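PDB 3CLJ: protein NRD1 from Saccharomyces cerevisiae, which binds the phosphorylated C-terminal domain of RNA polymerase II through the domain described here and acts in transcription termination together with Nab3 and Sen1. Local coordinates for residues 8-13 and 26-31; 31-36 and 69-74; 44-49 and 95-100; 60-65 and 103-108; 74-79 and 89-94. All coordinates share one frame; numbering follows the deposited sequence. Where two conformers were deposited one is given.

Contact 1 (8-13 and 26-31)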
# COMPACT_ATOMS: atom_id res chain seq x y z
N ALA A 8 -12.61 -10.46 4.22
CA ALA A 8 -12.21 -11.30 5.35
C ALA A 8 -10.70 -11.54 5.43
O ALA A 8 -10.15 -11.54 6.52
CB ALA A 8 -13.05 -12.69 5.39
N THR A 9 -10.03 -11.73 4.30
CA THR A 9 -8.59 -11.97 4.29
C THR A 9 -7.81 -10.68 4.69
O THR A 9 -6.87 -10.74 5.51
CB THR A 9 -8.12 -12.49 2.92
OG1 THR A 9 -8.78 -13.74 2.66
CG2 THR A 9 -6.60 -12.68 2.86
N LEU A 10 -8.25 -9.54 4.14
CA LEU A 10 -7.75 -8.26 4.61
C LEU A 10 -7.99 -8.02 6.13
O LEU A 10 -7.02 -7.74 6.87
CB LEU A 10 -8.23 -7.09 3.73
CG LEU A 10 -7.61 -5.75 4.15
CD1 LEU A 10 -6.08 -5.55 3.93
CD2 LEU A 10 -8.34 -4.72 3.49
N GLU A 11 -9.25 -8.10 6.59
CA GLU A 11 -9.53 -8.00 8.00
C GLU A 11 -8.67 -8.92 8.89
O GLU A 11 -8.34 -8.54 10.03
CB GLU A 11 -11.06 -8.23 8.30
CG GLU A 11 -11.99 -7.12 7.80
CD GLU A 11 -13.44 -7.51 7.67
OE1 GLU A 11 -13.79 -8.73 7.70
OE2 GLU A 11 -14.26 -6.59 7.51
N SER A 12 -8.32 -10.13 8.42
CA SER A 12 -7.55 -11.07 9.24
C SER A 12 -6.11 -10.60 9.60
O SER A 12 -5.48 -11.20 10.47
CB SER A 12 -7.51 -12.47 8.63
OG SER A 12 -6.73 -12.47 7.44
N PHE A 13 -5.61 -9.55 8.95
CA PHE A 13 -4.27 -9.00 9.23
C PHE A 13 -4.17 -8.46 10.66
O PHE A 13 -3.07 -8.33 11.22
CB PHE A 13 -3.87 -7.94 8.21
CG PHE A 13 -3.24 -8.51 6.94
CD1 PHE A 13 -4.05 -9.14 5.95
CD2 PHE A 13 -1.85 -8.39 6.71
CE1 PHE A 13 -3.52 -9.64 4.80
CE2 PHE A 13 -1.27 -8.92 5.50
CZ PHE A 13 -2.11 -9.56 4.54
N LYS A 26 0.37 -11.99 -0.93
CA LYS A 26 0.33 -12.59 -2.25
C LYS A 26 -1.15 -12.91 -2.60
O LYS A 26 -1.61 -12.64 -3.72
CB LYS A 26 1.21 -13.82 -2.28
CG LYS A 26 1.30 -14.44 -3.63
CD LYS A 26 2.06 -15.73 -3.62
CE LYS A 26 1.74 -16.46 -4.93
NZ LYS A 26 2.91 -17.25 -5.40
N LYS A 27 -1.89 -13.46 -1.65
CA LYS A 27 -3.32 -13.84 -1.87
C LYS A 27 -4.15 -12.61 -2.27
O LYS A 27 -4.87 -12.61 -3.26
CB LYS A 27 -3.89 -14.43 -0.57
CG LYS A 27 -4.98 -15.43 -0.75
CD LYS A 27 -5.92 -15.45 0.44
CE LYS A 27 -7.17 -16.32 0.15
NZ LYS A 27 -8.03 -16.21 1.34
N LEU A 28 -4.00 -11.53 -1.52
CA LEU A 28 -4.63 -10.28 -1.87
C LEU A 28 -4.21 -9.76 -3.23
O LEU A 28 -5.02 -9.17 -3.96
CB LEU A 28 -4.36 -9.21 -0.77
CG LEU A 28 -4.87 -9.44 0.65
CD1 LEU A 28 -4.49 -8.20 1.55
CD2 LEU A 28 -6.41 -9.74 0.74
N THR A 29 -2.95 -9.97 -3.58
CA THR A 29 -2.36 -9.36 -4.77
C THR A 29 -2.87 -10.11 -6.02
O THR A 29 -3.20 -9.51 -7.06
CB THR A 29 -0.83 -9.37 -4.68
OG1 THR A 29 -0.41 -8.61 -3.52
CG2 THR A 29 -0.21 -8.74 -5.93
N THR A 30 -2.95 -11.43 -5.89
CA THR A 30 -3.52 -12.26 -6.95
C THR A 30 -4.99 -11.92 -7.19
O THR A 30 -5.42 -11.78 -8.35
CB THR A 30 -3.28 -13.75 -6.69
OG1 THR A 30 -1.86 -13.95 -6.68
CG2 THR A 30 -3.92 -14.63 -7.81
N TYR A 31 -5.73 -11.71 -6.11
CA TYR A 31 -7.11 -11.30 -6.24
C TYR A 31 -7.17 -9.94 -6.97
O TYR A 31 -8.01 -9.75 -7.85
CB TYR A 31 -7.82 -11.21 -4.88
CG TYR A 31 -9.28 -10.82 -5.06
CD1 TYR A 31 -10.24 -11.79 -5.18
CD2 TYR A 31 -9.67 -9.46 -5.16
CE1 TYR A 31 -11.59 -11.46 -5.38
CE2 TYR A 31 -11.00 -9.11 -5.37
CZ TYR A 31 -11.96 -10.13 -5.48
OH TYR A 31 -13.30 -9.86 -5.68

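Contact 2 (31-36 and 69-74)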
# COMPACT_ATOMS: atom_id res chain seq x y z
N TYR A 31 -5.73 -11.71 -6.11
CA TYR A 31 -7.11 -11.30 -6.24
C TYR A 31 -7.17 -9.94 -6.97
O TYR A 31 -8.01 -9.75 -7.85
CB TYR A 31 -7.82 -11.21 -4.88
CG TYR A 31 -9.28 -10.82 -5.06
CD1 TYR A 31 -10.24 -11.79 -5.18
CD2 TYR A 31 -9.67 -9.46 -5.16
CE1 TYR A 31 -11.59 -11.46 -5.38
CE2 TYR A 31 -11.00 -9.11 -5.37
CZ TYR A 31 -11.96 -10.13 -5.48
OH TYR A 31 -13.30 -9.86 -5.68
N ALA A 32 -6.31 -8.99 -6.58
CA ALA A 32 -6.34 -7.65 -7.17
C ALA A 32 -6.14 -7.68 -8.71
O ALA A 32 -6.84 -6.97 -9.45
CB ALA A 32 -5.31 -6.71 -6.48
N LEU A 33 -5.18 -8.48 -9.16
CA LEU A 33 -4.86 -8.63 -10.60
C LEU A 33 -5.95 -9.37 -11.41
O LEU A 33 -6.11 -9.15 -12.62
CB LEU A 33 -3.50 -9.29 -10.78
CG LEU A 33 -2.21 -8.54 -10.41
CD1 LEU A 33 -1.08 -9.62 -10.39
CD2 LEU A 33 -1.87 -7.43 -11.44
N ASP A 34 -6.67 -10.26 -10.74
CA ASP A 34 -7.77 -11.01 -11.31
C ASP A 34 -9.07 -10.20 -11.40
O ASP A 34 -10.00 -10.62 -12.07
CB ASP A 34 -8.04 -12.24 -10.46
CG ASP A 34 -7.04 -13.35 -10.70
OD1 ASP A 34 -6.16 -13.21 -11.59
OD2 ASP A 34 -7.14 -14.36 -9.99
N HIS A 35 -9.14 -9.09 -10.67
CA HIS A 35 -10.39 -8.35 -10.58
C HIS A 35 -10.08 -6.85 -10.69
O HIS A 35 -10.51 -6.05 -9.86
CB HIS A 35 -11.11 -8.70 -9.26
CG HIS A 35 -11.47 -10.16 -9.11
ND1 HIS A 35 -12.62 -10.71 -9.61
CD2 HIS A 35 -10.80 -11.19 -8.52
CE1 HIS A 35 -12.66 -12.01 -9.35
NE2 HIS A 35 -11.56 -12.32 -8.69
N ILE A 36 -9.32 -6.48 -11.72
CA ILE A 36 -9.01 -5.08 -11.99
C ILE A 36 -10.30 -4.26 -12.23
O ILE A 36 -10.36 -3.07 -11.89
CB ILE A 36 -7.98 -4.92 -13.16
CG1 ILE A 36 -6.57 -5.34 -12.69
CG2 ILE A 36 -7.93 -3.49 -13.71
CD1 ILE A 36 -5.72 -5.91 -13.82
N GLY A 69 0.22 -2.17 -5.59
CA GLY A 69 0.67 -1.06 -6.38
C GLY A 69 1.68 -1.36 -7.44
O GLY A 69 1.54 -0.86 -8.58
N ARG A 70 2.72 -2.18 -7.11
CA ARG A 70 3.78 -2.46 -8.09
C ARG A 70 3.29 -3.54 -9.05
O ARG A 70 3.71 -3.55 -10.20
CB ARG A 70 5.18 -2.79 -7.49
CG ARG A 70 6.03 -1.57 -6.94
CD ARG A 70 7.52 -1.93 -6.46
NE ARG A 70 7.44 -2.96 -5.41
CZ ARG A 70 7.62 -4.27 -5.59
NH1 ARG A 70 7.99 -4.77 -6.77
NH2 ARG A 70 7.39 -5.07 -4.57
N ALA A 71 2.37 -4.42 -8.61
CA ALA A 71 1.74 -5.40 -9.55
C ALA A 71 0.92 -4.67 -10.64
O ALA A 71 1.03 -4.97 -11.82
CB ALA A 71 0.89 -6.44 -8.82
N TYR A 72 0.16 -3.68 -10.23
CA TYR A 72 -0.68 -2.89 -11.13
C TYR A 72 0.18 -2.05 -12.04
O TYR A 72 -0.12 -1.92 -13.22
CB TYR A 72 -1.62 -2.00 -10.30
CG TYR A 72 -2.93 -2.66 -9.93
CD1 TYR A 72 -3.15 -4.02 -10.14
CD2 TYR A 72 -3.94 -1.93 -9.30
CE1 TYR A 72 -4.38 -4.63 -9.79
CE2 TYR A 72 -5.19 -2.55 -8.96
CZ TYR A 72 -5.41 -3.88 -9.21
OH TYR A 72 -6.66 -4.48 -8.91
N LEU A 73 1.24 -1.47 -11.47
CA LEU A 73 2.27 -0.70 -12.20
C LEU A 73 2.92 -1.54 -13.28
O LEU A 73 3.23 -1.03 -14.36
CB LEU A 73 3.36 -0.10 -11.26
CG LEU A 73 4.46 0.78 -11.88
CD1 LEU A 73 3.86 1.99 -12.62
CD2 LEU A 73 5.52 1.22 -10.89
N ASP A 74 3.11 -2.83 -13.01
CA ASP A 74 3.55 -3.71 -14.09
C ASP A 74 2.53 -3.96 -15.19
O ASP A 74 2.91 -4.05 -16.34
CB ASP A 74 4.07 -5.04 -13.56
CG ASP A 74 5.48 -4.93 -13.05
OD1 ASP A 74 6.22 -3.99 -13.50
OD2 ASP A 74 5.82 -5.78 -12.18

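Contact 3 (44-49 and 95-100)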
# COMPACT_ATOMS: atom_id res chain seq x y z
N SER A 44 -9.90 1.36 -2.23
CA SER A 44 -10.50 2.05 -1.06
C SER A 44 -10.33 1.22 0.21
O SER A 44 -9.85 1.73 1.24
CB SER A 44 -11.96 2.50 -1.31
OG SER A 44 -12.89 1.44 -1.10
N LEU A 45 -10.58 -0.08 0.12
CA LEU A 45 -10.36 -0.93 1.29
C LEU A 45 -8.93 -0.98 1.82
O LEU A 45 -8.74 -0.90 3.04
CB LEU A 45 -10.98 -2.33 1.13
CG LEU A 45 -10.94 -3.25 2.37
CD1 LEU A 45 -11.66 -2.62 3.62
CD2 LEU A 45 -11.56 -4.67 2.06
N ILE A 46 -7.93 -1.10 0.94
CA ILE A 46 -6.55 -1.20 1.38
C ILE A 46 -6.04 0.14 1.88
O ILE A 46 -5.20 0.18 2.76
CB ILE A 46 -5.61 -1.92 0.33
CG1 ILE A 46 -5.23 -1.03 -0.87
CG2 ILE A 46 -6.20 -3.33 -0.05
CD1 ILE A 46 -4.22 -1.65 -1.88
N ILE A 47 -6.52 1.22 1.29
CA ILE A 47 -6.29 2.61 1.79
C ILE A 47 -6.81 2.75 3.22
O ILE A 47 -6.11 3.24 4.12
CB ILE A 47 -6.93 3.67 0.86
CG1 ILE A 47 -6.14 3.73 -0.48
CG2 ILE A 47 -6.91 5.05 1.51
CD1 ILE A 47 -6.77 4.58 -1.57
N ASP A 48 -8.04 2.30 3.43
CA ASP A 48 -8.71 2.41 4.70
C ASP A 48 -8.10 1.47 5.74
O ASP A 48 -8.05 1.79 6.94
CB ASP A 48 -10.22 2.16 4.50
CG ASP A 48 -10.92 3.34 3.78
OD1 ASP A 48 -10.35 4.45 3.75
OD2 ASP A 48 -12.08 3.20 3.31
N TYR A 49 -7.65 0.30 5.30
CA TYR A 49 -6.94 -0.59 6.18
C TYR A 49 -5.68 0.12 6.74
O TYR A 49 -5.40 0.09 7.93
CB TYR A 49 -6.54 -1.90 5.45
CG TYR A 49 -5.73 -2.74 6.36
CD1 TYR A 49 -6.34 -3.39 7.46
CD2 TYR A 49 -4.33 -2.84 6.21
CE1 TYR A 49 -5.57 -4.17 8.36
CE2 TYR A 49 -3.58 -3.61 7.05
CZ TYR A 49 -4.19 -4.23 8.17
OH TYR A 49 -3.42 -4.96 9.06
N ASN A 95 -3.43 5.98 -9.48
CA ASN A 95 -3.71 7.40 -9.29
C ASN A 95 -4.36 7.65 -7.97
O ASN A 95 -3.95 8.55 -7.27
CB ASN A 95 -4.55 7.98 -10.45
CG ASN A 95 -3.68 8.39 -11.62
OD1 ASN A 95 -2.46 8.63 -11.44
ND2 ASN A 95 -4.27 8.44 -12.84
N THR A 96 -5.32 6.80 -7.60
CA THR A 96 -6.02 6.86 -6.30
C THR A 96 -5.05 6.71 -5.12
O THR A 96 -5.11 7.47 -4.16
CB THR A 96 -7.13 5.79 -6.22
OG1 THR A 96 -8.03 6.01 -7.30
CG2 THR A 96 -7.93 5.84 -4.90
N LEU A 97 -4.17 5.72 -5.21
CA LEU A 97 -3.18 5.46 -4.21
C LEU A 97 -2.25 6.65 -4.12
O LEU A 97 -2.00 7.14 -3.01
CB LEU A 97 -2.40 4.19 -4.51
CG LEU A 97 -3.09 2.85 -4.33
CD1 LEU A 97 -2.28 1.72 -5.03
CD2 LEU A 97 -3.35 2.56 -2.83
N GLY A 98 -1.72 7.09 -5.27
CA GLY A 98 -0.87 8.27 -5.30
C GLY A 98 -1.51 9.51 -4.65
O GLY A 98 -0.79 10.30 -3.98
N GLU A 99 -2.83 9.71 -4.83
CA GLU A 99 -3.47 10.86 -4.18
C GLU A 99 -3.52 10.82 -2.64
O GLU A 99 -3.62 11.85 -2.02
CB GLU A 99 -4.81 11.23 -4.83
CG GLU A 99 -4.70 11.75 -6.30
CD GLU A 99 -3.71 12.92 -6.47
OE1 GLU A 99 -4.01 14.05 -6.01
OE2 GLU A 99 -2.62 12.70 -7.06
N VAL A 100 -3.40 9.64 -2.02
CA VAL A 100 -3.39 9.52 -0.55
C VAL A 100 -2.08 9.03 0.06
O VAL A 100 -1.97 9.00 1.28
CB VAL A 100 -4.53 8.59 0.02
CG1 VAL A 100 -5.94 9.19 -0.34
CG2 VAL A 100 -4.29 7.17 -0.46

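Contact 4 (60-65 and 103-108)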
# COMPACT_ATOMS: atom_id res chain seq x y z
N GLY A 60 2.92 -3.30 7.62
CA GLY A 60 2.15 -4.30 6.84
C GLY A 60 1.19 -3.70 5.83
O GLY A 60 1.09 -4.16 4.69
N SER A 61 0.49 -2.65 6.25
CA SER A 61 -0.45 -1.95 5.38
C SER A 61 0.24 -1.29 4.16
O SER A 61 -0.32 -1.27 3.06
CB SER A 61 -1.27 -0.93 6.16
OG SER A 61 -0.53 0.32 6.31
N LEU A 62 1.46 -0.81 4.35
CA LEU A 62 2.25 -0.27 3.22
C LEU A 62 2.84 -1.38 2.32
O LEU A 62 3.03 -1.19 1.10
CB LEU A 62 3.35 0.69 3.74
CG LEU A 62 2.83 1.99 4.39
CD1 LEU A 62 4.00 2.76 5.08
CD2 LEU A 62 2.03 2.91 3.48
N TYR A 63 3.12 -2.54 2.93
CA TYR A 63 3.51 -3.76 2.17
C TYR A 63 2.35 -4.21 1.26
O TYR A 63 2.55 -4.63 0.11
CB TYR A 63 3.93 -4.90 3.08
CG TYR A 63 5.30 -4.74 3.76
CD1 TYR A 63 6.23 -3.76 3.32
CD2 TYR A 63 5.67 -5.59 4.80
CE1 TYR A 63 7.50 -3.65 3.93
CE2 TYR A 63 6.91 -5.49 5.42
CZ TYR A 63 7.83 -4.53 4.98
OH TYR A 63 9.04 -4.47 5.60
N ILE A 64 1.13 -4.13 1.78
CA ILE A 64 -0.02 -4.52 0.97
C ILE A 64 -0.16 -3.58 -0.25
O ILE A 64 -0.36 -4.03 -1.39
CB ILE A 64 -1.34 -4.51 1.80
CG1 ILE A 64 -1.44 -5.70 2.76
CG2 ILE A 64 -2.59 -4.60 0.86
CD1 ILE A 64 -2.53 -5.51 3.93
N ILE A 65 -0.05 -2.28 -0.01
CA ILE A 65 -0.01 -1.26 -1.07
C ILE A 65 1.19 -1.38 -2.04
O ILE A 65 1.05 -1.14 -3.26
CB ILE A 65 -0.13 0.19 -0.43
CG1 ILE A 65 -1.52 0.37 0.16
CG2 ILE A 65 0.28 1.31 -1.45
CD1 ILE A 65 -1.61 1.51 1.21
N GLU A 103 -0.41 11.13 2.94
CA GLU A 103 -1.21 10.96 4.16
C GLU A 103 -0.88 9.64 4.86
O GLU A 103 -0.62 9.57 6.09
CB GLU A 103 -2.72 11.00 3.84
CG GLU A 103 -3.64 10.57 4.99
CD GLU A 103 -5.02 10.11 4.52
OE1 GLU A 103 -5.45 10.52 3.39
OE2 GLU A 103 -5.64 9.35 5.30
N LEU A 104 -0.90 8.57 4.07
CA LEU A 104 -0.71 7.25 4.63
C LEU A 104 0.71 7.08 5.13
O LEU A 104 0.91 6.46 6.15
CB LEU A 104 -1.04 6.15 3.59
CG LEU A 104 -2.45 6.10 3.03
CD1 LEU A 104 -2.56 4.84 2.11
CD2 LEU A 104 -3.55 6.14 4.11
N LEU A 105 1.70 7.52 4.35
CA LEU A 105 3.10 7.45 4.81
C LEU A 105 3.40 8.25 6.06
O LEU A 105 4.06 7.74 6.97
CB LEU A 105 4.06 7.97 3.71
CG LEU A 105 4.25 6.97 2.56
CD1 LEU A 105 4.73 7.73 1.24
CD2 LEU A 105 5.19 5.81 2.96
N SER A 106 2.96 9.52 6.11
CA SER A 106 3.22 10.36 7.27
C SER A 106 2.68 9.71 8.53
O SER A 106 3.37 9.68 9.54
CB SER A 106 2.67 11.80 7.10
OG SER A 106 3.26 12.31 5.90
N ASP A 107 1.44 9.22 8.46
CA ASP A 107 0.84 8.55 9.60
C ASP A 107 1.56 7.23 9.95
O ASP A 107 1.79 6.96 11.11
CB ASP A 107 -0.66 8.26 9.36
CG ASP A 107 -1.39 7.93 10.62
OD1 ASP A 107 -1.15 8.64 11.65
OD2 ASP A 107 -2.27 7.04 10.61
N ALA A 108 1.87 6.41 8.95
CA ALA A 108 2.56 5.13 9.22
C ALA A 108 3.88 5.40 9.93
O ALA A 108 4.20 4.71 10.91
CB ALA A 108 2.77 4.32 7.92

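Contact 5 (74-79 and 89-94)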
# COMPACT_ATOMS: atom_id res chain seq x y z
N ASP A 74 3.11 -2.83 -13.01
CA ASP A 74 3.55 -3.71 -14.09
C ASP A 74 2.53 -3.96 -15.19
O ASP A 74 2.91 -4.05 -16.34
CB ASP A 74 4.07 -5.04 -13.56
CG ASP A 74 5.48 -4.93 -13.05
OD1 ASP A 74 6.22 -3.99 -13.50
OD2 ASP A 74 5.82 -5.78 -12.18
N GLU A 75 1.25 -4.10 -14.84
CA GLU A 75 0.18 -4.28 -15.81
C GLU A 75 0.03 -3.07 -16.75
O GLU A 75 -0.20 -3.21 -17.95
CB GLU A 75 -1.14 -4.55 -15.11
CG GLU A 75 -1.28 -5.91 -14.55
CD GLU A 75 -1.26 -6.99 -15.62
OE1 GLU A 75 -1.95 -6.83 -16.65
OE2 GLU A 75 -0.55 -8.00 -15.40
N THR A 76 0.13 -1.89 -16.15
CA THR A 76 0.26 -0.61 -16.81
C THR A 76 1.37 -0.58 -17.87
O THR A 76 1.15 -0.08 -18.99
CB THR A 76 0.44 0.47 -15.72
OG1 THR A 76 -0.84 1.04 -15.43
CG2 THR A 76 1.43 1.58 -16.12
N ARG A 77 2.53 -1.14 -17.54
CA ARG A 77 3.71 -1.13 -18.44
C ARG A 77 3.74 -2.20 -19.54
O ARG A 77 4.40 -2.01 -20.56
CB ARG A 77 5.02 -1.17 -17.63
CG ARG A 77 5.39 0.17 -17.06
CD ARG A 77 6.10 0.03 -15.75
NE ARG A 77 6.52 1.34 -15.27
CZ ARG A 77 7.32 1.53 -14.23
NH1 ARG A 77 7.78 0.48 -13.54
NH2 ARG A 77 7.66 2.77 -13.86
N SER A 78 3.01 -3.30 -19.32
CA SER A 78 2.93 -4.45 -20.24
C SER A 78 2.40 -4.07 -21.63
O SER A 78 2.63 -4.78 -22.62
CB SER A 78 2.08 -5.57 -19.62
OG SER A 78 0.70 -5.25 -19.65
N ASN A 79 1.69 -2.94 -21.69
CA ASN A 79 1.32 -2.28 -22.96
C ASN A 79 2.55 -1.90 -23.80
O ASN A 79 2.44 -1.60 -24.99
CB ASN A 79 0.47 -1.03 -22.66
CG ASN A 79 -0.70 -1.31 -21.73
OD1 ASN A 79 -1.40 -2.32 -21.87
ND2 ASN A 79 -0.91 -0.42 -20.76
N THR A 89 -9.51 0.43 -14.09
CA THR A 89 -8.17 0.28 -14.68
C THR A 89 -7.05 0.34 -13.61
O THR A 89 -7.23 0.95 -12.53
CB THR A 89 -7.86 1.31 -15.82
OG1 THR A 89 -7.72 2.64 -15.29
CG2 THR A 89 -8.91 1.28 -16.94
N CYS A 90 -5.90 -0.28 -13.91
CA CYS A 90 -4.68 -0.15 -13.12
C CYS A 90 -4.18 1.29 -13.00
O CYS A 90 -3.63 1.67 -11.99
CB CYS A 90 -3.54 -1.01 -13.69
SG CYS A 90 -3.87 -2.79 -13.76
N ALA A 91 -4.35 2.08 -14.05
CA ALA A 91 -3.91 3.47 -14.04
C ALA A 91 -4.67 4.28 -12.98
O ALA A 91 -4.06 5.05 -12.23
CB ALA A 91 -4.08 4.09 -15.42
N HIS A 92 -5.98 4.09 -12.92
CA HIS A 92 -6.85 4.76 -11.95
C HIS A 92 -6.48 4.32 -10.51
O HIS A 92 -6.31 5.16 -9.61
CB HIS A 92 -8.31 4.46 -12.28
CG HIS A 92 -9.28 5.08 -11.33
ND1 HIS A 92 -9.98 4.35 -10.39
CD2 HIS A 92 -9.68 6.37 -11.18
CE1 HIS A 92 -10.75 5.17 -9.69
NE2 HIS A 92 -10.59 6.39 -10.16
N ALA A 93 -6.34 3.00 -10.32
CA ALA A 93 -5.95 2.44 -9.03
C ALA A 93 -4.68 3.12 -8.51
O ALA A 93 -4.65 3.54 -7.34
CB ALA A 93 -5.75 0.92 -9.14
N ILE A 94 -3.66 3.23 -9.37
CA ILE A 94 -2.37 3.85 -9.00
C ILE A 94 -2.53 5.35 -8.75
O ILE A 94 -1.84 5.90 -7.91
CB ILE A 94 -1.27 3.59 -10.09
CG1 ILE A 94 -0.88 2.10 -10.11
CG2 ILE A 94 -0.00 4.41 -9.81
CD1 ILE A 94 -0.20 1.71 -11.44

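Contact 1 (8-13 and 26-31)
Thr9 lies against two consecutive residues of helix 22-34, Lys27 and Leu28, and each of its side-chain atoms has its own task. CB sits 3.9 Å from Leu28 CD2, at the base of the contact. The methyl CG2 rests 3.6 Å from Leu28 CD2 and also meets Lys27 CD, part of the long aliphatic arm of the lysine. The hydroxyl OG1 leaves on the polar side. There it accepts a hydrogen bond from Lys27 NZ at 2.9 Å and gives its own proton to the carbonyl O of Asn5, one turn back in helix 3-11. With OG1 anti to the carbonyl carbon (chi1 -61°), the hydroxyl stays close enough to its own helix for both bonds. This pairing fastens the first helix of the CTD-interacting domain to the second, in the all-helical superhelix expected of this family. Lys27 arrives with its chain extended, and its NZ has a second partner in Asn5 OD1. A methionine in its place would probably leave Thr9 OG1 and Asn5 OD1 without the ammonium group that joins them. On the buried side Leu28 forks. Its CD2 takes the threonine, while CD1 lies 3.7 Å from CE1 of Phe13, obliquely to the ring, and 3.9 Å from CD1 of Leu10, whose side chain runs nearly at right angles to it.

Contact 2 (31-36 and 69-74)
Leu33 CD2 fills the apolar centre, 3.9 Å from Ala71 CB and equally far from CD1 of Tyr72, which it meets at the edge of the ring. The leucine and the tyrosine run past each other in opposite directions, and the ring lies beside the end of helix 22-34. Ile36 brings CG1 to within 3.7 Å of Tyr72 CE1, at an oblique angle to the ring, and Ala32 CB touches CZ at 3.9 Å. Further out the phenol ends in the one hydrogen bond between the segments, from Tyr72 OH to Ala32 O at 2.6 Å. The hydroxyl stands 51° out of the carbonyl plane, away from the lone-pair directions, although Ala32 O lies close to the plane of the tyrosine ring, at its edge. Ala32 O is near the end of its helix, where the backbone bond from His35 N is weak, and the phenol gives it a second, shorter bond. A phenylalanine in place of Tyr72 would probably leave Ala32 O without this short phenol bond, with the weak one from His35 N. The tyrosine is shared with helix 90-111, whose Cys90 and Ala93 also touch it, and Ala32 rests on Ile68 as well. The ring therefore lies where helices 22-34, 58-77 and 90-111 come together.

Contact 3 (44-49 and 95-100)
Thr96 turns its two branches to different uses: the hydroxyl OG1 donates a hydrogen bond to the carbonyl O of His92, one turn back in its own helix, and the methyl CG2 touches CD1 of Ile47 at 3.7 Å. With its polar end satisfied at home, the threonine meets segment 44-49 through its methyl. The pair belongs to the helical superhelix of the CTD-interacting domain, in which the segments 44-49 and 95-100 run nearly parallel, their axes 10.7 Å apart at closest and crossing at -22°. Ile47 carries most of this face. It projects from helix 39-52 between Thr96, Leu97 and Val100, residues that lie along one side of the other helix. The branch carrying CG1 and CD1 does most of the reaching: CG1 lies 3.8 Å from Leu97 CD2, and CD1, beyond it, spans from the threonine methyl to Val100 CG2. The chi1 of -70° sets CG1 anti to the carbonyl carbon and sends this branch toward Thr96 and Val100. Ile46 CD1 adds a looser touch on the same leucine methyl, Leu97 CD2, and through Ile64 and Ile65 the isoleucine links the seam to helix 58-77. No hydrogen bond crosses between the two segments, so their union depends on apolar fit. Val100 closes one side with a single methyl, CG2, which lies 3.8 Å from Ile47 CD1 and 3.9 Å from Ile47 CG2.

Contact 4 (60-65 and 103-108)
Two long neighbouring helices of the CTD-interacting domain, 58-77 and 90-111, meet here as an antiparallel pair, Leu62 and Ile65 of the first facing Leu104, Leu105 and Ala108 of the second. The short axes approach to 11.0 Å at 152° between their directions, deep in the helical superhelix. Leu62 does most of the filling. Its CD1 lies between Leu105 and Ala108, residues almost one turn apart, and touches Leu105 CD2 at 3.9 Å. The chi1 of -67° puts CG anti to the carbonyl carbon and carries this branch across. One turn along, Ile65 crosses Leu104 obliquely, and the two meet by their methyls, CD1 to CD1, at 3.6 Å. All five residues are buried, and no hydrogen bond passes between the segments. Leu123 of helix 114-130 also packs on Leu62, and Ile120 and Leu124 on Leu105, which extends the core to a third helix. The tightest point is Leu62 CD1 against Ala108 CB, at 3.5 Å.

Contact 5 (74-79 and 89-94)
Thr76 and Cys90 bury the most surface here, with Glu75 next, and they meet where the end of helix 58-77 comes beside the start of helix 90-111. The backbones run close, with Thr76 CA 6.2 Å from Cys90 CA. Thr76 turns its hydroxyl toward the incoming helix: OG1 lies 3.8 Å from Cys90 CB and 3.9 Å from Ala91 N, with Ile94 CD1 slightly further off at 4.1 Å. Its chi1 of -95° is well away from a staggered value, and at this torsion OG1 faces Cys90 CB and Ala91 N. Cys90 answers with its sulfur, and SG rests 3.5 Å from Glu75 CB. Glu75 sets out toward the other helix, but its chain bends at chi2 and takes the carboxylate away, so its contribution is aliphatic. The first turn of helix 90-111 is capped: Thr89, at the N-cap position, accepts a bond on OG1 from His92 N at 3.3 Å and 160°, and the same hydroxyl also bonds Lys86 O. Cys90 N and Ala91 N, in this turn, bind a glycerol, probably from the crystallisation liquor. On the inner side Cys90 and Ile94 both lean on Tyr72, which joins this outer seam to the core. With no hydrogen bond between the two segments, the contact is mainly one of van der Waals fit between a hydroxyl, a sulfur, a backbone nitrogen and carbons, at the surface of the domain.

Overall arrangement
From the N terminus, contact 1 closes the first loop by bringing helix 22-34 back onto helix 3-11. Contact 2 starts on that same helix 22-34, at the shared Tyr31, and reaches helix 58-77. Before it closes, contacts 3 and 4 have opened on helices 39-52 and 58-77, so both cross it; they also cross each other, and both end on helix 90-111. Contact 5 closes the connection between helices 58-77 and 90-111 and lies wholly within the spans of contacts 3 and 4. Tyr72 packs contact 2 against contact 5, and Ile64 carries side-chain contact from contact 4 to contacts 1 and 3, tying neighbouring helices of the superhelix together.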